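Local structure of transcriptional activator of comK gene (Bacillus halodurans, 2HQB) at residues V182-V194 and D205-L217. The protein probably activates transcription of the competence gene comK and, as a membrane lipoprotein of the BMP family, probably binds a small ligand. Sequence-based numbering, arbitrary orientation.
Sequences VDVFYPAGDGYHV and DFAIGYVGDQADL
Tyr210 lays its ring against the backbone of Ala188 and Gly189. Ala188 CA sits over the centre of one ring face in a CH-pi contact, 3.7 Å from the centroid, and Gly189 N lies over the same face nearer the rim. The ring reaches this backbone because Tyr210 CG stands anti to the backbone N (chi1 -166°). Tyr186 OH meets the ring edge in plane, 3.6 Å from Tyr210 CD1. The two tyrosine planes are 69° apart. Asp190 OD2 approaches another part of the Tyr210 edge, while Asp190 OD1 touches Val211 CB.

His193 covers the base of Tyr210, with Tyr210 CB over one imidazole face. His193 ND1 donates an almost straight bond to Pro187 O (2.8 Å, 175°), in the ring plane. This bond fixes the turn of the imidazole. Gln214 CG packs near the imidazole, and Gln214 NE2 makes a bent bond to Tyr210 O from above the carbonyl plane.

At the N-terminal end, Phe206 N bonds to Asp183 O, Phe185 N to Phe206 O (2.7 Å) and Ile208 N to Phe185 O. Helix 193-203 makes the beta-alpha-beta crossover between these parallel strands, in one lobe of a fold consistent with substrate-binding proteins. Tyr186 OH also bonds to Thr226 OG1 of strand 222-228, beyond strand 206-211. Backbone pairing thus gives way to aromatic packing, with each segment's own bonds holding His193 and Gln214 in place.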
loop_
_atom_site.group_PDB
_atom_site.type_symbol
_atom_site.label_atom_id
_atom_site.label_comp_id
_atom_site.label_asym_id
_atom_site.label_seq_id
_atom_site.Cartn_x
_atom_site.Cartn_y
_atom_site.Cartn_z
ATOM N N VAL A 182 0.107 14.381 21.400
ATOM C CA VAL A 182 -0.110 14.135 19.978
ATOM C C VAL A 182 -1.550 13.611 19.923
ATOM O O VAL A 182 -1.950 12.774 20.733
ATOM C CB VAL A 182 0.884 13.072 19.412
ATOM C CG1 VAL A 182 0.875 13.101 17.898
ATOM C CG2 VAL A 182 2.288 13.332 19.916
ATOM N N ASP A 183 -2.330 14.089 18.970
ATOM C CA ASP A 183 -3.722 13.682 18.903
ATOM C C ASP A 183 -4.232 13.128 17.562
ATOM O O ASP A 183 -5.406 12.787 17.429
ATOM C CB ASP A 183 -4.589 14.863 19.353
ATOM C CG ASP A 183 -4.359 16.119 18.513
ATOM O OD1 ASP A 183 -5.080 17.120 18.738
ATOM O OD2 ASP A 183 -3.461 16.104 17.634
ATOM N N VAL A 184 -3.368 13.073 16.560
ATOM C CA VAL A 184 -3.741 12.510 15.272
ATOM C C VAL A 184 -2.583 11.589 14.909
ATOM O O VAL A 184 -1.429 12.032 14.849
ATOM C CB VAL A 184 -3.908 13.595 14.204
ATOM C CG1 VAL A 184 -4.439 12.990 12.919
ATOM C CG2 VAL A 184 -4.843 14.661 14.715
ATOM N N PHE A 185 -2.891 10.310 14.695
ATOM C CA PHE A 185 -1.868 9.320 14.359
ATOM C C PHE A 185 -1.952 8.625 12.968
ATOM O O PHE A 185 -3.030 8.391 12.390
ATOM C CB PHE A 185 -1.812 8.274 15.463
ATOM C CG PHE A 185 -1.557 8.849 16.833
ATOM C CD1 PHE A 185 -2.578 9.464 17.551
ATOM C CD2 PHE A 185 -0.311 8.711 17.438
ATOM C CE1 PHE A 185 -2.367 9.926 18.862
ATOM C CE2 PHE A 185 -0.087 9.168 18.751
ATOM C CZ PHE A 185 -1.121 9.774 19.461
ATOM N N TYR A 186 -0.770 8.341 12.430
ATOM C CA TYR A 186 -0.617 7.682 11.141
ATOM C C TYR A 186 0.217 6.443 11.436
ATOM O O TYR A 186 1.446 6.496 11.366
ATOM C CB TYR A 186 0.140 8.597 10.174
ATOM C CG TYR A 186 0.213 8.054 8.770
ATOM C CD1 TYR A 186 -0.854 7.325 8.217
ATOM C CD2 TYR A 186 1.328 8.280 7.971
ATOM C CE1 TYR A 186 -0.806 6.835 6.886
ATOM C CE2 TYR A 186 1.374 7.792 6.642
ATOM C CZ TYR A 186 0.299 7.077 6.120
ATOM O OH TYR A 186 0.331 6.644 4.819
ATOM N N PRO A 187 -0.431 5.320 11.807
ATOM C CA PRO A 187 0.351 4.103 12.109
ATOM C C PRO A 187 0.584 3.325 10.815
ATOM O O PRO A 187 -0.158 2.410 10.459
ATOM C CB PRO A 187 -0.510 3.394 13.156
ATOM C CG PRO A 187 -1.939 3.798 12.768
ATOM C CD PRO A 187 -1.869 5.167 12.127
ATOM N N ALA A 188 1.644 3.733 10.121
ATOM C CA ALA A 188 1.995 3.213 8.821
ATOM C C ALA A 188 2.743 1.899 8.764
ATOM O O ALA A 188 3.897 1.831 8.293
ATOM C CB ALA A 188 2.751 4.288 8.052
ATOM N N GLY A 189 2.058 0.852 9.219
ATOM C CA GLY A 189 2.608 -0.499 9.218
ATOM C C GLY A 189 1.432 -1.430 9.118
ATOM O O GLY A 189 0.635 -1.466 10.035
ATOM N N ASP A 190 1.295 -2.150 8.005
ATOM C CA ASP A 190 0.147 -3.076 7.816
ATOM C C ASP A 190 0.010 -4.020 8.972
ATOM O O ASP A 190 -1.063 -4.185 9.527
ATOM C CB ASP A 190 0.312 -3.937 6.577
ATOM C CG ASP A 190 0.330 -3.133 5.308
ATOM O OD1 ASP A 190 -0.775 -2.828 4.811
ATOM O OD2 ASP A 190 1.447 -2.821 4.828
ATOM N N GLY A 191 1.108 -4.655 9.331
ATOM C CA GLY A 191 1.040 -5.568 10.447
ATOM C C GLY A 191 0.357 -5.085 11.722
ATOM O O GLY A 191 -0.565 -5.755 12.193
ATOM N N TYR A 192 0.772 -3.933 12.274
ATOM C CA TYR A 192 0.204 -3.454 13.543
ATOM C C TYR A 192 -0.818 -2.381 13.444
ATOM O O TYR A 192 -1.324 -1.929 14.452
ATOM C CB TYR A 192 1.312 -2.953 14.464
ATOM C CG TYR A 192 2.134 -1.868 13.834
ATOM C CD1 TYR A 192 1.582 -0.595 13.566
ATOM C CD2 TYR A 192 3.451 -2.123 13.436
ATOM C CE1 TYR A 192 2.340 0.386 12.904
ATOM C CE2 TYR A 192 4.219 -1.152 12.771
ATOM C CZ TYR A 192 3.655 0.094 12.507
ATOM O OH TYR A 192 4.403 1.023 11.826
ATOM N N HIS A 193 -1.124 -1.970 12.230
ATOM C CA HIS A 193 -2.068 -0.905 12.006
ATOM C C HIS A 193 -3.346 -0.950 12.856
ATOM O O HIS A 193 -3.614 0.004 13.608
ATOM C CB HIS A 193 -2.399 -0.834 10.526
ATOM C CG HIS A 193 -3.273 0.318 10.167
ATOM N ND1 HIS A 193 -2.789 1.602 10.032
ATOM C CD2 HIS A 193 -4.605 0.388 9.948
ATOM C CE1 HIS A 193 -3.789 2.415 9.745
ATOM N NE2 HIS A 193 -4.903 1.705 9.687
ATOM N N VAL A 194 -4.134 -2.021 12.760
ATOM C CA VAL A 194 -5.357 -2.090 13.568
ATOM C C VAL A 194 -5.078 -2.033 15.080
ATOM O O VAL A 194 -5.637 -1.182 15.784
ATOM C CB VAL A 194 -6.143 -3.305 13.271
ATOM C CG1 VAL A 194 -7.335 -3.333 14.161
ATOM C CG2 VAL A 194 -6.595 -3.275 11.821
ATOM N N ASP A 205 -8.554 9.478 20.269
ATOM C CA ASP A 205 -7.801 10.326 19.357
ATOM C C ASP A 205 -8.202 9.995 17.899
ATOM O O ASP A 205 -9.050 9.125 17.657
ATOM C CB ASP A 205 -6.293 10.141 19.597
ATOM C CG ASP A 205 -5.774 10.987 20.776
ATOM O OD1 ASP A 205 -5.982 12.218 20.730
ATOM O OD2 ASP A 205 -5.163 10.442 21.732
ATOM N N PHE A 206 -7.612 10.705 16.944
ATOM C CA PHE A 206 -7.870 10.503 15.512
ATOM C C PHE A 206 -6.743 9.745 14.802
ATOM O O PHE A 206 -5.571 9.906 15.118
ATOM C CB PHE A 206 -8.051 11.856 14.816
ATOM C CG PHE A 206 -9.363 12.511 15.107
ATOM C CD1 PHE A 206 -9.481 13.894 15.100
ATOM C CD2 PHE A 206 -10.496 11.745 15.347
ATOM C CE1 PHE A 206 -10.706 14.503 15.325
ATOM C CE2 PHE A 206 -11.727 12.350 15.570
ATOM C CZ PHE A 206 -11.824 13.733 15.557
ATOM N N ALA A 207 -7.092 8.908 13.838
ATOM C CA ALA A 207 -6.047 8.211 13.122
ATOM C C ALA A 207 -6.230 8.363 11.619
ATOM O O ALA A 207 -7.265 8.850 11.164
ATOM C CB ALA A 207 -6.047 6.758 13.504
ATOM N N ILE A 208 -5.194 7.997 10.863
ATOM C CA ILE A 208 -5.255 7.995 9.392
ATOM C C ILE A 208 -5.104 6.528 8.945
ATOM O O ILE A 208 -4.148 5.852 9.344
ATOM C CB ILE A 208 -4.113 8.814 8.711
ATOM C CG1 ILE A 208 -4.204 10.297 9.083
ATOM C CG2 ILE A 208 -4.232 8.687 7.194
ATOM C CD1 ILE A 208 -5.507 10.928 8.726
ATOM N N GLY A 209 -6.050 6.036 8.145
ATOM C CA GLY A 209 -5.976 4.666 7.658
ATOM C C GLY A 209 -4.744 4.359 6.799
ATOM O O GLY A 209 -4.200 5.229 6.109
ATOM N N TYR A 210 -4.313 3.102 6.824
ATOM C CA TYR A 210 -3.144 2.679 6.066
ATOM C C TYR A 210 -3.406 1.552 5.064
ATOM O O TYR A 210 -3.861 0.478 5.444
ATOM C CB TYR A 210 -2.040 2.222 7.025
ATOM C CG TYR A 210 -0.707 2.086 6.346
ATOM C CD1 TYR A 210 -0.069 3.223 5.809
ATOM C CD2 TYR A 210 -0.078 0.837 6.224
ATOM C CE1 TYR A 210 1.158 3.132 5.172
ATOM C CE2 TYR A 210 1.164 0.723 5.573
ATOM C CZ TYR A 210 1.777 1.891 5.047
ATOM O OH TYR A 210 2.986 1.825 4.375
ATOM N N VAL A 211 -3.084 1.804 3.796
ATOM C CA VAL A 211 -3.229 0.835 2.705
ATOM C C VAL A 211 -4.644 0.337 2.452
ATOM O O VAL A 211 -4.915 -0.194 1.393
ATOM C CB VAL A 211 -2.273 -0.361 2.915
ATOM C CG1 VAL A 211 -2.405 -1.343 1.814
ATOM C CG2 VAL A 211 -0.821 0.142 2.954
ATOM N N GLY A 212 -5.555 0.534 3.402
ATOM C CA GLY A 212 -6.931 0.099 3.225
ATOM C C GLY A 212 -7.913 1.208 3.583
ATOM O O GLY A 212 -7.591 2.108 4.341
ATOM N N ASP A 213 -9.136 1.149 3.072
ATOM C CA ASP A 213 -10.105 2.190 3.386
ATOM C C ASP A 213 -10.344 2.386 4.866
ATOM O O ASP A 213 -10.842 3.445 5.268
ATOM C CB ASP A 213 -11.425 1.944 2.722
ATOM C CG ASP A 213 -12.342 3.109 2.874
ATOM O OD1 ASP A 213 -11.973 4.198 2.394
ATOM O OD2 ASP A 213 -13.427 2.937 3.480
ATOM N N GLN A 214 -10.024 1.372 5.667
ATOM C CA GLN A 214 -10.106 1.475 7.127
ATOM C C GLN A 214 -11.256 2.177 7.781
ATOM O O GLN A 214 -11.273 2.220 8.991
ATOM C CB GLN A 214 -8.904 2.202 7.711
ATOM C CG GLN A 214 -7.532 1.559 7.640
ATOM C CD GLN A 214 -7.539 0.079 7.371
ATOM O OE1 GLN A 214 -8.335 -0.674 7.926
ATOM N NE2 GLN A 214 -6.620 -0.353 6.522
ATOM N N ALA A 215 -12.187 2.771 7.044
ATOM C CA ALA A 215 -13.280 3.479 7.704
ATOM C C ALA A 215 -14.183 2.562 8.507
ATOM O O ALA A 215 -14.406 2.787 9.686
ATOM C CB ALA A 215 -14.080 4.244 6.697
ATOM N N ASP A 216 -14.696 1.511 7.882
ATOM C CA ASP A 216 -15.575 0.594 8.588
ATOM C C ASP A 216 -14.897 -0.235 9.685
ATOM O O ASP A 216 -15.558 -0.780 10.567
ATOM C CB ASP A 216 -16.285 -0.268 7.557
ATOM C CG ASP A 216 -17.178 0.572 6.635
ATOM O OD1 ASP A 216 -18.212 1.099 7.117
ATOM O OD2 ASP A 216 -16.840 0.731 5.437
ATOM N N LEU A 217 -13.572 -0.303 9.640
ATOM C CA LEU A 217 -12.789 -1.026 10.647
ATOM C C LEU A 217 -12.087 0.064 11.475
ATOM O O LEU A 217 -10.854 0.243 11.458
ATOM C CB LEU A 217 -11.769 -1.940 9.973
ATOM C CG LEU A 217 -11.235 -3.080 10.839
ATOM C CD1 LEU A 217 -12.368 -4.100 11.135
ATOM C CD2 LEU A 217 -10.055 -3.745 10.100
#